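Local coordinates for thioredoxin reductase (Streptomyces clavuligerus, PDB 4NTD), which catalyses, as an FAD-dependent dithiol oxidase, the formation of the disulfide bond in the natural product holomycin, at residues A[134-139]-A[317-322]; A[46-51]-A[311-316]; A[264-269]-A[290-295]; A[279-282]-A[286-289]. All coordinates share one frame; numbering follows the deposited sequence.

Contact 1: A[134-139]-A[317-322]; sequences RVVVAT and FALNHQ. With GSH (glutathione), chain B.
Arg134 and Val136, two residues apart on strand 134-137, meet Leu319 and Gln322 of helix 305-338 where that helix packs on the parallel sheet of the Rossmann-type FAD-binding domain. The strand and helix axes are 10.7 Å apart and nearly antiparallel (172°); Leu319 and Gln322, one helical turn apart, both face the strand, and Leu319 reaches both Arg134 and Val136. Leu319 does the apolar part with both branches: CD1 lies 3.7 Å from Val136 CG2, and CD2 lies 3.9 Å from Arg134 CG. The aliphatic stem of Arg134 and the leucine run alongside each other, pointing opposite ways, and the leucine also rests on Val33 and Trp293. Farther out, the arginine bends at its second torsion (chi2 -68°) and carries its guanidinium to Gln322, whose chain crosses it at about a right angle. Here the flat groups are nearly coplanar: Gln322 OE1 comes in at the guanidinium edge, and Arg134 NH2 donates to it at 2.7 Å along a lone pair in the carbonyl plane. The same NH2 forms a salt bridge with Glu326, one turn on. Beyond the sheet-facing side, His321 NE2 donates to OE1 of glutathione at 2.9 Å; Arg65 NH1 of the second subunit also binds this ligand, which therefore lies at the dimer interface. Ala138 and Thr139, past the strand's end, touch the FAD. Between arginine and glutamine, a bridging water takes a hydrogen bond from Arg134 NE at 2.8 Å and donates to both Gln322 OE1 and Leu319 O.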
loop_
_atom_site.group_PDB
_atom_site.type_symbol
_atom_site.label_atom_id
_atom_site.label_comp_id
_atom_site.label_asym_id
_atom_site.label_seq_id
_atom_site.Cartn_x
_atom_site.Cartn_y
_atom_site.Cartn_z
ATOM N N ARG A 134 -5.856 19.079 10.098
ATOM C CA ARG A 134 -6.187 17.688 9.780
ATOM C C ARG A 134 -5.492 16.716 10.730
ATOM O O ARG A 134 -4.492 17.062 11.366
ATOM C CB ARG A 134 -5.765 17.365 8.345
ATOM C CG ARG A 134 -6.435 18.204 7.266
ATOM C CD ARG A 134 -7.914 17.887 7.150
ATOM N NE ARG A 134 -8.534 18.554 6.006
ATOM C CZ ARG A 134 -8.983 19.810 5.994
ATOM N NH1 ARG A 134 -8.895 20.589 7.070
ATOM N NH2 ARG A 134 -9.526 20.295 4.883
ATOM N N VAL A 135 -6.027 15.499 10.811
ATOM C CA VAL A 135 -5.445 14.430 11.624
ATOM C C VAL A 135 -5.372 13.130 10.821
ATOM O O VAL A 135 -6.315 12.780 10.109
ATOM C CB VAL A 135 -6.269 14.188 12.910
ATOM C CG1 VAL A 135 -5.718 13.007 13.705
ATOM C CG2 VAL A 135 -6.282 15.442 13.771
ATOM N N VAL A 136 -4.241 12.435 10.937
ATOM C CA VAL A 136 -4.095 11.067 10.443
ATOM C C VAL A 136 -3.864 10.169 11.654
ATOM O O VAL A 136 -2.898 10.363 12.395
ATOM C CB VAL A 136 -2.908 10.922 9.467
ATOM C CG1 VAL A 136 -2.762 9.474 9.007
ATOM C CG2 VAL A 136 -3.080 11.851 8.272
ATOM N N VAL A 137 -4.756 9.203 11.859
ATOM C CA VAL A 137 -4.628 8.243 12.955
ATOM C C VAL A 137 -3.998 6.963 12.409
ATOM O O VAL A 137 -4.574 6.296 11.546
ATOM C CB VAL A 137 -5.992 7.942 13.611
ATOM C CG1 VAL A 137 -5.842 6.924 14.736
ATOM C CG2 VAL A 137 -6.619 9.227 14.137
ATOM N N ALA A 138 -2.804 6.643 12.903
ATOM C CA ALA A 138 -2.052 5.468 12.460
ATOM C C ALA A 138 -1.486 4.752 13.684
ATOM O O ALA A 138 -0.286 4.508 13.790
ATOM C CB ALA A 138 -0.942 5.885 11.509
ATOM N N THR A 139 -2.390 4.405 14.595
ATOM C CA THR A 139 -2.043 3.950 15.943
ATOM C C THR A 139 -1.917 2.428 16.100
ATOM O O THR A 139 -1.660 1.935 17.203
ATOM C CB THR A 139 -3.105 4.455 16.931
ATOM O OG1 THR A 139 -4.405 4.208 16.382
ATOM C CG2 THR A 139 -2.941 5.948 17.170
ATOM N N PHE A 317 -1.893 11.694 -0.227
ATOM C CA PHE A 317 -2.335 12.115 -1.563
ATOM C C PHE A 317 -3.724 12.759 -1.469
ATOM O O PHE A 317 -3.919 13.902 -1.888
ATOM C CB PHE A 317 -2.362 10.881 -2.484
ATOM C CG PHE A 317 -2.493 11.185 -3.957
ATOM C CD1 PHE A 317 -1.462 10.863 -4.830
ATOM C CD2 PHE A 317 -3.659 11.731 -4.481
ATOM C CE1 PHE A 317 -1.577 11.110 -6.186
ATOM C CE2 PHE A 317 -3.776 11.985 -5.838
ATOM C CZ PHE A 317 -2.734 11.668 -6.691
ATOM N N ALA A 318 -4.674 12.027 -0.893
ATOM C CA ALA A 318 -6.056 12.496 -0.772
ATOM C C ALA A 318 -6.183 13.703 0.159
ATOM O O ALA A 318 -6.910 14.655 -0.136
ATOM C CB ALA A 318 -6.954 11.364 -0.294
ATOM N N LEU A 319 -5.466 13.662 1.277
ATOM C CA LEU A 319 -5.535 14.724 2.276
ATOM C C LEU A 319 -5.020 16.049 1.707
ATOM O O LEU A 319 -5.674 17.084 1.851
ATOM C CB LEU A 319 -4.756 14.316 3.534
ATOM C CG LEU A 319 -4.881 15.180 4.794
ATOM C CD1 LEU A 319 -4.510 14.361 6.024
ATOM C CD2 LEU A 319 -4.025 16.438 4.716
ATOM N N ASN A 320 -3.862 16.019 1.053
ATOM C CA ASN A 320 -3.316 17.233 0.452
ATOM C C ASN A 320 -4.232 17.785 -0.635
ATOM O O ASN A 320 -4.443 18.993 -0.714
ATOM C CB ASN A 320 -1.925 17.005 -0.131
ATOM C CG ASN A 320 -1.347 18.268 -0.741
ATOM O OD1 ASN A 320 -1.047 19.228 -0.031
ATOM N ND2 ASN A 320 -1.216 18.287 -2.061
ATOM N N HIS A 321 -4.769 16.897 -1.467
ATOM C CA HIS A 321 -5.708 17.297 -2.517
ATOM C C HIS A 321 -6.892 18.066 -1.956
ATOM O O HIS A 321 -7.285 19.099 -2.498
ATOM C CB HIS A 321 -6.211 16.079 -3.290
ATOM C CG HIS A 321 -5.484 15.851 -4.569
ATOM N ND1 HIS A 321 -6.115 15.866 -5.793
ATOM C CD2 HIS A 321 -4.171 15.646 -4.822
ATOM C CE1 HIS A 321 -5.223 15.659 -6.741
ATOM N NE2 HIS A 321 -4.035 15.519 -6.179
ATOM N N GLN A 322 -7.456 17.562 -0.866
ATOM C CA GLN A 322 -8.630 18.193 -0.288
ATOM C C GLN A 322 -8.270 19.475 0.475
ATOM O O GLN A 322 -9.078 20.403 0.528
ATOM C CB GLN A 322 -9.408 17.200 0.577
ATOM C CG GLN A 322 -10.864 17.598 0.777
ATOM C CD GLN A 322 -11.042 18.626 1.876
ATOM O OE1 GLN A 322 -10.257 18.677 2.822
ATOM N NE2 GLN A 322 -12.066 19.463 1.749
HETATM N N1 GSH B . -5.081 12.108 -9.517
HETATM C CA1 GSH B . -5.250 13.517 -9.159
HETATM C C1 GSH B . -6.759 13.830 -9.182
HETATM O O11 GSH B . -7.256 14.088 -10.306
HETATM O O12 GSH B . -7.380 13.808 -8.091
HETATM C CB1 GSH B . -4.614 14.435 -10.176
HETATM C CG1 GSH B . -3.552 15.345 -9.559
HETATM C CD1 GSH B . -2.356 14.493 -9.145
HETATM O OE1 GSH B . -2.161 14.185 -7.970
HETATM N N2 GSH B . -1.514 14.237 -10.150
HETATM C CA2 GSH B . -0.308 13.417 -9.996
HETATM C C2 GSH B . -0.719 12.011 -10.122
HETATM O O2 GSH B . -1.814 11.644 -10.551
HETATM C CB2 GSH B . 0.175 13.278 -8.551
HETATM S SG2 GSH B . 1.930 13.588 -8.100
HETATM N N3 GSH B . 0.210 11.264 -9.557
HETATM C CA3 GSH B . -0.011 9.899 -9.336
HETATM C C3 GSH B . 0.934 8.911 -10.072
HETATM O O31 GSH B . 2.073 9.371 -10.669
HETATM O O32 GSH B . 0.673 7.637 -10.064
HETATM O O HOH W 1 -7.800 17.298 3.669
HETATM O O HOH W 2 -10.481 16.954 4.799
#

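Contact 2: A[46-51]-A[311-316]; sequences ALVLAR and MGSAAA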
loop_
_atom_site.group_PDB
_atom_site.type_symbol
_atom_site.label_atom_id
_atom_site.label_comp_id
_atom_site.label_asym_id
_atom_site.label_seq_id
_atom_site.Cartn_x
_atom_site.Cartn_y
_atom_site.Cartn_z
ATOM N N ALA A 46 3.404 11.117 6.606
ATOM C CA ALA A 46 4.174 12.324 6.922
ATOM C C ALA A 46 5.207 12.662 5.844
ATOM O O ALA A 46 5.429 13.836 5.543
ATOM C CB ALA A 46 4.857 12.179 8.274
ATOM N N LEU A 47 5.834 11.635 5.273
ATOM C CA LEU A 47 6.847 11.828 4.235
ATOM C C LEU A 47 6.267 12.566 3.028
ATOM O O LEU A 47 6.832 13.562 2.569
ATOM C CB LEU A 47 7.435 10.478 3.806
ATOM C CG LEU A 47 8.464 10.473 2.669
ATOM C CD1 LEU A 47 9.615 11.423 2.959
ATOM C CD2 LEU A 47 8.981 9.063 2.429
ATOM N N VAL A 48 5.133 12.086 2.531
ATOM C CA VAL A 48 4.487 12.692 1.363
ATOM C C VAL A 48 3.948 14.090 1.706
ATOM O O VAL A 48 4.092 15.025 0.914
ATOM C CB VAL A 48 3.379 11.773 0.798
ATOM C CG1 VAL A 48 2.594 12.465 -0.311
ATOM C CG2 VAL A 48 3.989 10.473 0.284
ATOM N N LEU A 49 3.355 14.236 2.889
ATOM C CA LEU A 49 2.806 15.527 3.317
ATOM C C LEU A 49 3.879 16.601 3.514
ATOM O O LEU A 49 3.679 17.753 3.125
ATOM C CB LEU A 49 1.979 15.371 4.597
ATOM C CG LEU A 49 0.658 14.616 4.428
ATOM C CD1 LEU A 49 0.111 14.186 5.781
ATOM C CD2 LEU A 49 -0.362 15.459 3.673
ATOM N N ALA A 50 5.011 16.227 4.109
ATOM C CA ALA A 50 6.126 17.162 4.300
ATOM C C ALA A 50 6.745 17.564 2.959
ATOM O O ALA A 50 7.105 18.726 2.761
ATOM C CB ALA A 50 7.181 16.561 5.218
ATOM N N ARG A 51 6.855 16.606 2.041
ATOM C CA ARG A 51 7.312 16.893 0.677
ATOM C C ARG A 51 6.336 17.815 -0.070
ATOM O O ARG A 51 6.739 18.539 -0.982
ATOM C CB ARG A 51 7.531 15.594 -0.107
ATOM C CG ARG A 51 8.812 14.852 0.270
ATOM C CD ARG A 51 8.976 13.564 -0.525
ATOM N NE ARG A 51 8.724 13.807 -1.940
ATOM C CZ ARG A 51 9.575 14.392 -2.782
ATOM N NH1 ARG A 51 10.788 14.765 -2.385
ATOM N NH2 ARG A 51 9.212 14.587 -4.045
ATOM N N MET A 311 -0.776 2.669 2.327
ATOM C CA MET A 311 -1.989 3.395 2.677
ATOM C C MET A 311 -1.683 4.763 3.299
ATOM O O MET A 311 -2.489 5.687 3.181
ATOM C CB MET A 311 -2.885 2.542 3.571
ATOM C CG MET A 311 -3.589 1.430 2.803
ATOM S SD MET A 311 -4.567 2.068 1.426
ATOM C CE MET A 311 -5.474 3.364 2.269
ATOM N N GLY A 312 -0.521 4.901 3.940
ATOM C CA GLY A 312 -0.056 6.210 4.402
ATOM C C GLY A 312 0.145 7.176 3.245
ATOM O O GLY A 312 -0.288 8.326 3.301
ATOM N N SER A 313 0.785 6.695 2.182
ATOM C CA SER A 313 0.975 7.495 0.976
ATOM C C SER A 313 -0.368 7.874 0.340
ATOM O O SER A 313 -0.568 9.024 -0.052
ATOM C CB SER A 313 1.847 6.747 -0.037
ATOM O OG SER A 313 2.078 7.539 -1.190
ATOM N N ALA A 314 -1.283 6.910 0.250
ATOM C CA ALA A 314 -2.604 7.158 -0.338
ATOM C C ALA A 314 -3.400 8.189 0.464
ATOM O O ALA A 314 -4.086 9.037 -0.111
ATOM C CB ALA A 314 -3.385 5.860 -0.466
ATOM N N ALA A 315 -3.301 8.120 1.789
ATOM C CA ALA A 315 -3.955 9.096 2.660
ATOM C C ALA A 315 -3.386 10.497 2.448
ATOM O O ALA A 315 -4.139 11.464 2.342
ATOM C CB ALA A 315 -3.821 8.679 4.118
ATOM N N ALA A 316 -2.060 10.595 2.373
ATOM C CA ALA A 316 -1.386 11.877 2.139
ATOM C C ALA A 316 -1.823 12.516 0.817
ATOM O O ALA A 316 -2.086 13.718 0.756
ATOM C CB ALA A 316 0.121 11.686 2.154
#
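Val48 and Leu49 of helix 40-51 close from two directions on one methyl group, Ala316 CB, of helix 305-338. The short axes run 8.3 Å apart and cross at -32°, and the nearest CA pair, Leu49 and Ala316, is consistent with a small residue permitting the approach. The backbone brings Val48 CB to 3.5 Å from Ala316 CB; with CG1 opposite the backbone N (chi1 173°), that Val48 methyl CG1 lies 3.6 Å from Ala316 CB, and Val48 CG2 is directed to Ser313 OG at 3.8 Å. The Leu49 CB leaves the helix to the side of the interface; with CG trans to the carbonyl carbon (chi1 -70°), the branch point Leu49 CG swings back to 3.7 Å from Ala316 CB, and Leu49 CD2 reaches Ala316 O at 3.8 Å. The contact is van der Waals packing without hydrogen bonds between the two segments, though Ser313 OG and Ala316 O take part in it. Replacing Leu49 by an alanine would probably leave one flank of the Ala316 methyl without packing and open a gap toward strand 56-60. Helix 40-51 makes the crossover from strand 31-36 to strand 56-60, where Leu49 also rests on Val56; helix 83-96 packs at Ala46 and Leu47, and Tyr164 of the second subunit lies against Val48.

Contact 3: A[264-269]-A[290-295]; sequences GLLTAL and PGVWAV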
loop_
_atom_site.group_PDB
_atom_site.type_symbol
_atom_site.label_atom_id
_atom_site.label_comp_id
_atom_site.label_asym_id
_atom_site.label_seq_id
_atom_site.Cartn_x
_atom_site.Cartn_y
_atom_site.Cartn_z
ATOM N N GLY A 264 -9.771 4.156 19.722
ATOM C CA GLY A 264 -10.523 4.934 20.706
ATOM C C GLY A 264 -10.686 6.402 20.340
ATOM O O GLY A 264 -11.750 6.984 20.558
ATOM N N LEU A 265 -9.637 7.001 19.781
ATOM C CA LEU A 265 -9.688 8.407 19.370
ATOM C C LEU A 265 -10.658 8.615 18.209
ATOM O O LEU A 265 -11.309 9.656 18.117
ATOM C CB LEU A 265 -8.294 8.918 18.988
ATOM C CG LEU A 265 -7.252 8.933 20.111
ATOM C CD1 LEU A 265 -5.858 9.167 19.548
ATOM C CD2 LEU A 265 -7.590 9.984 21.162
ATOM N N LEU A 266 -10.747 7.622 17.327
ATOM C CA LEU A 266 -11.665 7.674 16.190
ATOM C C LEU A 266 -13.116 7.525 16.651
ATOM O O LEU A 266 -13.995 8.259 16.195
ATOM C CB LEU A 266 -11.309 6.592 15.165
ATOM C CG LEU A 266 -9.917 6.738 14.535
ATOM C CD1 LEU A 266 -9.500 5.460 13.822
ATOM C CD2 LEU A 266 -9.877 7.924 13.581
ATOM N N THR A 267 -13.359 6.584 17.560
ATOM C CA THR A 267 -14.688 6.406 18.147
ATOM C C THR A 267 -15.165 7.682 18.848
ATOM O O THR A 267 -16.316 8.091 18.680
ATOM C CB THR A 267 -14.704 5.225 19.139
ATOM O OG1 THR A 267 -14.337 4.023 18.452
ATOM C CG2 THR A 267 -16.090 5.043 19.760
ATOM N N ALA A 268 -14.275 8.314 19.613
ATOM C CA ALA A 268 -14.610 9.543 20.343
ATOM C C ALA A 268 -14.933 10.715 19.409
ATOM O O ALA A 268 -15.732 11.586 19.757
ATOM C CB ALA A 268 -13.482 9.920 21.293
ATOM N N LEU A 269 -14.314 10.728 18.230
ATOM C CA LEU A 269 -14.600 11.737 17.202
ATOM C C LEU A 269 -15.935 11.503 16.486
ATOM O O LEU A 269 -16.420 12.385 15.775
ATOM C CB LEU A 269 -13.465 11.787 16.168
ATOM C CG LEU A 269 -12.204 12.543 16.592
ATOM C CD1 LEU A 269 -11.013 12.135 15.740
ATOM C CD2 LEU A 269 -12.426 14.048 16.519
ATOM N N PRO A 290 -15.214 14.517 8.617
ATOM C CA PRO A 290 -14.383 15.316 7.716
ATOM C C PRO A 290 -13.043 15.714 8.336
ATOM O O PRO A 290 -12.990 16.120 9.498
ATOM C CB PRO A 290 -15.248 16.551 7.430
ATOM C CG PRO A 290 -16.646 16.105 7.678
ATOM C CD PRO A 290 -16.564 15.089 8.777
ATOM N N GLY A 291 -11.972 15.560 7.563
ATOM C CA GLY A 291 -10.632 15.943 7.992
ATOM C C GLY A 291 -9.857 14.888 8.761
ATOM O O GLY A 291 -8.721 15.140 9.168
ATOM N N VAL A 292 -10.453 13.711 8.952
ATOM C CA VAL A 292 -9.843 12.642 9.748
ATOM C C VAL A 292 -9.588 11.400 8.893
ATOM O O VAL A 292 -10.527 10.757 8.419
ATOM C CB VAL A 292 -10.731 12.266 10.954
ATOM C CG1 VAL A 292 -10.099 11.136 11.763
ATOM C CG2 VAL A 292 -10.971 13.484 11.835
ATOM N N TRP A 293 -8.309 11.081 8.700
ATOM C CA TRP A 293 -7.884 9.880 7.982
ATOM C C TRP A 293 -7.398 8.822 8.973
ATOM O O TRP A 293 -6.949 9.153 10.072
ATOM C CB TRP A 293 -6.758 10.210 6.991
ATOM C CG TRP A 293 -7.230 10.584 5.609
ATOM C CD1 TRP A 293 -7.240 9.780 4.509
ATOM C CD2 TRP A 293 -7.752 11.851 5.183
ATOM N NE1 TRP A 293 -7.736 10.461 3.424
ATOM C CE2 TRP A 293 -8.058 11.735 3.809
ATOM C CE3 TRP A 293 -7.988 13.072 5.826
ATOM C CZ2 TRP A 293 -8.590 12.791 3.068
ATOM C CZ3 TRP A 293 -8.520 14.123 5.087
ATOM C CH2 TRP A 293 -8.814 13.973 3.724
ATOM N N ALA A 294 -7.490 7.556 8.574
ATOM C CA ALA A 294 -6.980 6.439 9.371
ATOM C C ALA A 294 -6.286 5.433 8.458
ATOM O O ALA A 294 -6.837 5.063 7.421
ATOM C CB ALA A 294 -8.110 5.770 10.134
ATOM N N VAL A 295 -5.082 5.001 8.838
ATOM C CA VAL A 295 -4.286 4.084 8.013
ATOM C C VAL A 295 -3.581 3.013 8.839
ATOM O O VAL A 295 -3.256 3.227 10.007
ATOM C CB VAL A 295 -3.217 4.830 7.177
ATOM C CG1 VAL A 295 -3.861 5.884 6.287
ATOM C CG2 VAL A 295 -2.156 5.462 8.067
#
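Val292 and Ala294 meet helix 264-269, whereas the flat group between them, the Trp293 indole, is turned to the other side of strand 292-294, the outermost strand of the parallel sheet in the Rossmann-type FAD-binding domain. One face of the indole is taken by helix 305-338, with Leu319 packed over the six-membered ring and Ala315 beside CD1 of the five-membered one. Over the opposite face lies the CD1 methyl of Leu286. At the edge, NE1 is hydrogen-bonded to Ser284 OG, which is likely to hold the ring's rotation. The strand thus separates two layers. On the far side helix 264-269 runs roughly antiparallel to it (signed angle -147°, axes 10.6 Å apart), beside strand 106-112, on which Leu265 and Leu269 lean. Leu266 spans two strand residues: its first torsion (chi1 -63°) carries CG toward the strand, and the second (chi2 165°) sets one methyl on each, Leu266 CD1 against Ala294 CB at 4.0 Å and CD2 against Val292. That valine is gripped from both of its branches, by Leu266 on CG1 and Leu269 on CG2. The closest apolar approach is Leu266 CD2 to Val292 CG1, at 3.7 Å.

Contact 4: A[279-282]-A[286-289]; sequences IATD and LTSV
Asp282 and Leu286 pair their backbones as the loop after helix 264-269 doubles back on itself, without either side becoming a regular strand. Asp282 N donates to Leu286 O at 3.0 Å and 158°, and the Thr281 CA-H also points at that oxygen, with Thr281 CA 3.2 Å from Leu286 O. One step out, a water donates to Ala280 O and accepts from Ser288 N, continuing the pairing where the chains diverge. The Asp282 carboxylate closes the turn: its CG sits between the backbone N and carbonyl carbon (chi1 74°), and this turns the carboxylate back over the loop, where Asp282 OD1 receives Leu286 N at 3.0 Å, the donor lying above the carboxylate plane, and also receives Ser284 N, an Asx turn. With an alanine in place of Asp282, the amides of Ser284 and Leu286 would probably lose their shared acceptor, and the turn would be freer to shift. Thr287 places its CG2 against Ile279 CG2 at 4.1 Å, while OG1 accepts from Val289 N, an ST turn, and is hydrogen-bonded to Val292 O. Thr281 O is hydrogen-bonded to Arg283 NH2 of the second subunit. Through the Thr287 OG1 bond to Val292, and through Thr287 on Ala294, the loop lies against strand 292-294.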
loop_
_atom_site.group_PDB
_atom_site.type_symbol
_atom_site.label_atom_id
_atom_site.label_comp_id
_atom_site.label_asym_id
_atom_site.label_seq_id
_atom_site.Cartn_x
_atom_site.Cartn_y
_atom_site.Cartn_z
ATOM N N ILE A 279 -13.407 0.634 12.136
ATOM C CA ILE A 279 -13.721 1.987 11.670
ATOM C C ILE A 279 -13.741 1.996 10.142
ATOM O O ILE A 279 -12.804 1.521 9.500
ATOM C CB ILE A 279 -12.707 3.036 12.191
ATOM C CG1 ILE A 279 -12.792 3.177 13.721
ATOM C CG2 ILE A 279 -12.926 4.393 11.522
ATOM C CD1 ILE A 279 -14.107 3.719 14.245
ATOM N N ALA A 280 -14.817 2.532 9.574
ATOM C CA ALA A 280 -15.010 2.534 8.129
ATOM C C ALA A 280 -14.187 3.634 7.468
ATOM O O ALA A 280 -14.094 4.747 7.985
ATOM C CB ALA A 280 -16.485 2.709 7.796
ATOM N N THR A 281 -13.584 3.310 6.328
ATOM C CA THR A 281 -12.854 4.295 5.535
ATOM C C THR A 281 -13.154 4.115 4.058
ATOM O O THR A 281 -13.579 3.040 3.632
ATOM C CB THR A 281 -11.326 4.164 5.712
ATOM O OG1 THR A 281 -10.895 2.870 5.272
ATOM C CG2 THR A 281 -10.920 4.368 7.161
ATOM N N ASP A 282 -12.921 5.168 3.279
ATOM C CA ASP A 282 -12.860 5.015 1.829
ATOM C C ASP A 282 -11.478 4.462 1.477
ATOM O O ASP A 282 -10.681 4.161 2.372
ATOM C CB ASP A 282 -13.223 6.320 1.088
ATOM C CG ASP A 282 -12.132 7.384 1.134
ATOM O OD1 ASP A 282 -10.999 7.123 1.589
ATOM O OD2 ASP A 282 -12.430 8.512 0.687
ATOM N N LEU A 286 -9.991 7.892 4.339
ATOM C CA LEU A 286 -10.850 8.945 4.889
ATOM C C LEU A 286 -12.018 8.326 5.654
ATOM O O LEU A 286 -12.735 7.478 5.122
ATOM C CB LEU A 286 -11.370 9.862 3.776
ATOM C CG LEU A 286 -12.314 11.008 4.164
ATOM C CD1 LEU A 286 -11.678 11.952 5.176
ATOM C CD2 LEU A 286 -12.742 11.770 2.918
ATOM N N THR A 287 -12.198 8.753 6.904
ATOM C CA THR A 287 -13.284 8.265 7.760
ATOM C C THR A 287 -14.566 9.062 7.502
ATOM O O THR A 287 -14.592 9.939 6.638
ATOM C CB THR A 287 -12.916 8.379 9.257
ATOM O OG1 THR A 287 -12.863 9.759 9.638
ATOM C CG2 THR A 287 -11.578 7.706 9.554
ATOM N N SER A 288 -15.622 8.764 8.258
ATOM C CA SER A 288 -16.893 9.488 8.141
ATOM C C SER A 288 -16.847 10.904 8.728
ATOM O O SER A 288 -17.771 11.691 8.515
ATOM C CB SER A 288 -18.021 8.697 8.808
ATOM O OG SER A 288 -17.852 8.647 10.215
ATOM N N VAL A 289 -15.791 11.219 9.477
ATOM C CA VAL A 289 -15.611 12.554 10.045
ATOM C C VAL A 289 -14.713 13.370 9.117
ATOM O O VAL A 289 -13.578 12.966 8.849
ATOM C CB VAL A 289 -14.989 12.487 11.456
ATOM C CG1 VAL A 289 -14.694 13.884 11.988
ATOM C CG2 VAL A 289 -15.920 11.744 12.404
HETATM O O HOH W 3 -15.555 6.254 9.783
#

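How the contacts relate
Contacts 1, 3 and 4 gather around strand 292-294, their centres 8 to 11 Å apart, whereas contact 2 lies 7 Å from contact 1, touching it through Leu49 and Leu319, and 17 Å from the other two. Strands 134-137 and 292-294 are neighbours in the parallel sheet; helix 305-338, used by contacts 1 and 2, follows the latter in the chain and packs on one face, and helix 264-269 on the other at this edge of the sheet. Along the chain contact 4 is nested in contact 3, both lie inside the loop closed by contact 1, and contacts 1 and 2 interleave. Early and late parts of the FAD-binding domain are thus tied together, and contacts 1, 2 and 4 touch the second subunit.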